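Long-range contacts in protein-glutamine gamma-glutamyltransferase 2 (Pagrus major, PDB 1G0D), which probably acts as a calcium-dependent acyltransferase, joining peptide-bound glutamine to lysine side chains or other primary amines and so cross-linking or aminating proteins: residues V161-T166 with N431-V436; T294-A299 with N422-S427. All coordinates share one frame; numbering follows the deposited sequence.

Interaction 1 of 2, residues V161-T166 with N431-V436; sequences VIYMGT and NHREDV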
# COMPACT_ATOMS: atom_id res chain seq x y z
N VAL A 161 4.05 2.72 -7.80
CA VAL A 161 5.34 3.04 -7.27
C VAL A 161 5.05 3.41 -5.82
O VAL A 161 4.13 4.18 -5.56
CB VAL A 161 5.90 4.25 -8.05
CG1 VAL A 161 7.16 4.76 -7.41
CG2 VAL A 161 6.19 3.84 -9.46
N ILE A 162 5.77 2.81 -4.87
CA ILE A 162 5.55 3.17 -3.47
C ILE A 162 6.81 3.90 -3.02
O ILE A 162 7.90 3.42 -3.25
CB ILE A 162 5.29 1.93 -2.59
CG1 ILE A 162 4.13 1.12 -3.19
CG2 ILE A 162 5.01 2.38 -1.18
CD1 ILE A 162 3.51 0.05 -2.32
N TYR A 163 6.68 5.08 -2.42
CA TYR A 163 7.87 5.83 -1.99
C TYR A 163 8.42 5.33 -0.62
O TYR A 163 7.66 4.88 0.27
CB TYR A 163 7.55 7.33 -2.00
CG TYR A 163 7.26 7.79 -3.40
CD1 TYR A 163 8.28 8.02 -4.30
CD2 TYR A 163 5.95 7.78 -3.90
CE1 TYR A 163 8.02 8.20 -5.65
CE2 TYR A 163 5.68 7.97 -5.25
CZ TYR A 163 6.71 8.16 -6.12
OH TYR A 163 6.46 8.30 -7.47
N MET A 164 9.74 5.41 -0.48
CA MET A 164 10.42 4.95 0.72
C MET A 164 11.65 5.74 0.91
O MET A 164 11.85 6.73 0.21
CB MET A 164 10.79 3.49 0.56
CG MET A 164 9.58 2.64 0.64
SD MET A 164 9.88 0.90 0.44
CE MET A 164 11.67 0.78 0.57
N GLY A 165 12.49 5.29 1.83
CA GLY A 165 13.73 5.99 2.15
C GLY A 165 13.53 6.95 3.31
O GLY A 165 12.88 6.58 4.29
N THR A 166 14.07 8.16 3.21
CA THR A 166 13.92 9.19 4.23
C THR A 166 13.37 10.43 3.53
O THR A 166 13.53 10.57 2.32
CB THR A 166 15.27 9.51 4.89
OG1 THR A 166 16.19 9.97 3.89
CG2 THR A 166 15.84 8.26 5.60
N ASN A 431 5.64 8.55 -13.63
CA ASN A 431 5.86 7.81 -12.41
C ASN A 431 6.49 8.72 -11.38
O ASN A 431 7.25 8.28 -10.50
CB ASN A 431 6.70 6.55 -12.71
CG ASN A 431 5.89 5.46 -13.49
OD1 ASN A 431 5.45 5.70 -14.63
ND2 ASN A 431 5.68 4.29 -12.87
N HIS A 432 6.12 10.00 -11.48
CA HIS A 432 6.61 11.04 -10.58
C HIS A 432 5.91 10.97 -9.24
O HIS A 432 4.81 10.44 -9.12
CB HIS A 432 6.40 12.45 -11.14
CG HIS A 432 6.22 12.52 -12.63
ND1 HIS A 432 5.34 13.40 -13.24
CD2 HIS A 432 6.83 11.85 -13.64
CE1 HIS A 432 5.42 13.27 -14.55
NE2 HIS A 432 6.32 12.34 -14.82
N ARG A 433 6.59 11.53 -8.25
CA ARG A 433 6.13 11.59 -6.88
C ARG A 433 5.29 12.83 -6.81
O ARG A 433 5.68 13.90 -7.28
CB ARG A 433 7.34 11.68 -5.92
CG ARG A 433 7.09 12.06 -4.44
CD ARG A 433 8.42 12.33 -3.66
NE ARG A 433 8.71 13.76 -3.49
CZ ARG A 433 8.02 14.58 -2.69
NH1 ARG A 433 6.98 14.12 -1.99
NH2 ARG A 433 8.31 15.88 -2.62
N GLU A 434 4.11 12.67 -6.24
CA GLU A 434 3.20 13.76 -6.09
C GLU A 434 3.16 14.10 -4.62
O GLU A 434 2.73 13.28 -3.82
CB GLU A 434 1.83 13.30 -6.56
CG GLU A 434 0.67 13.91 -5.84
CD GLU A 434 -0.22 14.64 -6.81
OE1 GLU A 434 -1.47 14.68 -6.60
OE2 GLU A 434 0.37 15.16 -7.79
N ASP A 435 3.60 15.29 -4.24
CA ASP A 435 3.56 15.63 -2.83
C ASP A 435 2.13 16.00 -2.43
O ASP A 435 1.59 17.02 -2.80
CB ASP A 435 4.52 16.76 -2.51
CG ASP A 435 4.60 17.05 -1.03
OD1 ASP A 435 3.53 17.23 -0.42
OD2 ASP A 435 5.72 17.08 -0.47
N VAL A 436 1.55 15.15 -1.62
CA VAL A 436 0.18 15.25 -1.20
C VAL A 436 0.02 15.81 0.24
O VAL A 436 -1.07 15.84 0.80
CB VAL A 436 -0.39 13.80 -1.44
CG1 VAL A 436 -0.77 13.15 -0.23
CG2 VAL A 436 -1.48 13.85 -2.42

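Interaction 2 of 2, residues T294-A299 with N422-S427; sequences TNFASA and NISTKS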
# COMPACT_ATOMS: atom_id res chain seq x y z
N THR A 294 2.61 7.41 1.27
CA THR A 294 3.74 7.26 2.21
C THR A 294 3.99 8.52 3.03
O THR A 294 4.00 9.62 2.50
CB THR A 294 5.05 6.93 1.46
OG1 THR A 294 4.90 5.71 0.74
CG2 THR A 294 6.15 6.69 2.40
N ASN A 295 4.20 8.36 4.33
CA ASN A 295 4.42 9.49 5.22
C ASN A 295 5.85 9.48 5.68
O ASN A 295 6.32 8.44 6.13
CB ASN A 295 3.53 9.33 6.43
CG ASN A 295 3.55 10.53 7.32
OD1 ASN A 295 3.76 11.65 6.86
ND2 ASN A 295 3.33 10.32 8.62
N PHE A 296 6.57 10.58 5.57
CA PHE A 296 7.95 10.55 6.05
C PHE A 296 7.97 11.19 7.45
O PHE A 296 7.26 12.16 7.69
CB PHE A 296 8.87 11.24 5.05
CG PHE A 296 9.06 10.44 3.78
CD1 PHE A 296 10.00 9.40 3.72
CD2 PHE A 296 8.31 10.70 2.64
CE1 PHE A 296 10.18 8.63 2.56
CE2 PHE A 296 8.48 9.93 1.46
CZ PHE A 296 9.42 8.90 1.42
N ALA A 297 8.76 10.64 8.37
CA ALA A 297 8.79 11.11 9.76
C ALA A 297 7.37 10.81 10.30
O ALA A 297 6.55 11.70 10.56
CB ALA A 297 9.12 12.62 9.83
N SER A 298 7.09 9.52 10.44
CA SER A 298 5.80 9.05 10.89
C SER A 298 5.61 8.87 12.37
O SER A 298 6.25 8.04 12.97
CB SER A 298 5.50 7.73 10.23
OG SER A 298 4.40 7.88 9.37
N ALA A 299 4.70 9.62 12.97
CA ALA A 299 4.44 9.45 14.39
C ALA A 299 3.54 8.23 14.66
O ALA A 299 2.53 8.32 15.38
CB ALA A 299 3.81 10.68 14.95
N ASN A 422 6.86 14.45 3.77
CA ASN A 422 6.56 14.66 2.37
C ASN A 422 5.59 13.63 1.91
O ASN A 422 5.90 12.82 1.06
CB ASN A 422 7.85 14.61 1.54
CG ASN A 422 8.74 15.86 1.73
OD1 ASN A 422 8.25 16.98 1.76
ND2 ASN A 422 10.06 15.66 1.86
N ILE A 423 4.42 13.65 2.52
CA ILE A 423 3.39 12.69 2.17
C ILE A 423 3.42 12.56 0.64
O ILE A 423 3.29 13.54 -0.08
CB ILE A 423 2.05 13.20 2.68
CG1 ILE A 423 2.32 14.14 3.87
CG2 ILE A 423 1.16 12.06 3.07
CD1 ILE A 423 1.68 13.72 5.16
N SER A 424 3.63 11.35 0.16
CA SER A 424 3.77 11.10 -1.26
C SER A 424 2.87 10.01 -1.78
O SER A 424 2.53 9.08 -1.05
CB SER A 424 5.21 10.68 -1.54
OG SER A 424 6.11 11.74 -1.31
N THR A 425 2.49 10.13 -3.06
CA THR A 425 1.70 9.13 -3.74
C THR A 425 2.14 9.23 -5.19
O THR A 425 2.70 10.25 -5.60
CB THR A 425 0.20 9.37 -3.60
OG1 THR A 425 -0.49 8.18 -4.00
CG2 THR A 425 -0.29 10.50 -4.49
N LYS A 426 1.93 8.18 -5.97
CA LYS A 426 2.33 8.23 -7.39
C LYS A 426 1.46 9.19 -8.21
O LYS A 426 0.26 9.34 -7.98
CB LYS A 426 2.27 6.82 -8.03
CG LYS A 426 2.63 6.78 -9.53
CD LYS A 426 2.55 5.38 -10.11
CE LYS A 426 2.43 5.40 -11.64
NZ LYS A 426 1.34 6.32 -12.08
N SER A 427 2.10 9.80 -9.19
CA SER A 427 1.45 10.72 -10.07
C SER A 427 0.59 10.01 -11.11
O SER A 427 0.93 8.95 -11.61
CB SER A 427 2.51 11.52 -10.79
OG SER A 427 1.86 12.26 -11.79
O HOH W 1 3.59 5.85 -1.75

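Interaction 1 of 2, residues V161-T166 with N431-V436
Val161 and Tyr163 face Asn431 and Arg433 across a gap too wide for strand pairing: the CA atoms of Val161 and Asn431 are 7.0 Å apart, those of Tyr163 and Arg433 7.8 Å. The two segments run in the same general sense but diverge obliquely, and each finds its backbone partner elsewhere, Ile162 and Met164 with Ile173 and Arg171, Glu434 with Thr425. Side chains fill the interval between them.

The ring of Tyr163 does most of the work. With CG anti to its own carbonyl carbon (chi1 -64°), the ring extends toward Arg433, whose CB sits over one face, offset toward the rim and 3.9 Å from the ring centroid in a CH-pi contact. That CB lies 3.6 Å from both CE1 and CZ of Tyr163. The phenol oxygen ends among backbone atoms, with OH 3.1 Å from Asn431 O, which is near the ring plane at its edge. Arg433 N is close to the same hydroxyl but badly angled for a bond.

Two beta hairpins of the transglutaminase core meet here: strands 159-164 and 169-176 on one side, 424-426 and 433-435 on the other. Glu434, a calcium ligand by similarity, belongs to the second hairpin, and its side chain leads away from Tyr163.

Past its CB, Arg433 departs. Its chain bends at chi3 (102°), and the guanidinium stands nearly perpendicular to the tyrosine ring, 83° between planes, so it does not stack there. NH1 is hydrogen-bonded to Ser424 OG and makes a salt bridge to Asp435 OD2 at 3.6 Å, the carboxylate oxygen lying at the guanidinium edge. At the exposed Asn431, the buried Val161 touches ND2 with its CG2 at 3.5 Å, the two side chains crossing at about a right angle.

Interaction 2 of 2, residues T294-A299 with N422-S427
Thr294 and Ser424 form an antiparallel hydrogen-bonded pair, a single bridge in which Thr294 N donates to Ser424 O and Ser424 N to Thr294 O, both at 2.9 Å. Thr294 O also takes a CA-H...O contact from Ile423 CA at 3.1 Å.

Phe296 carries the contact onward. Its CB lies 4.0 Å from Asn422 N; with CG opposite its carbonyl carbon (chi1 -71°) the ring is laid against Asn422 and Ser424. CD2 meets Asn422 O at 3.6 Å, in the ring plane, and the next atom along that edge, CE2, comes to 4.1 Å from Ser424 OG. The far end of the ring, CE1 and CZ, turns to Met164 O, 3.5 Å from each. Thr294 CG2 covers one face. The carbonyl at the ring edge is itself gripped: Ser424 OG donates to Asn422 O at 2.6 Å. On the other side of the strand, Asn295 OD1 touches Ile423 CD1 at 3.4 Å.

Strand 290-298 is an outer strand of the four-stranded sheet of the core, next to 329-339, where Asn295 shares backbone bonds with the active-site residue His332. Residues 422-424 flank its other edge, and Lys426 reaches on to a salt bridge with Glu153 of helix 148-156.

Both interactions use the hairpin of strands 424-426 and 433-435, each taking a different strand of it. Interaction 2 is buried and rests on main-chain bonding, joining the hairpin to the edge of the catalytic sheet; interaction 1, only partly buried and reaching the surface at Asn431, works through side chains, chiefly an aliphatic carbon over a ring face. Their centres are 7 Å apart and they touch directly: His432 O is probably hydrogen-bonded to Ser427 N. Thr294 OG1 is hydrogen-bonded to Tyr163 O, tying residues 161-166 to 294-299 as well.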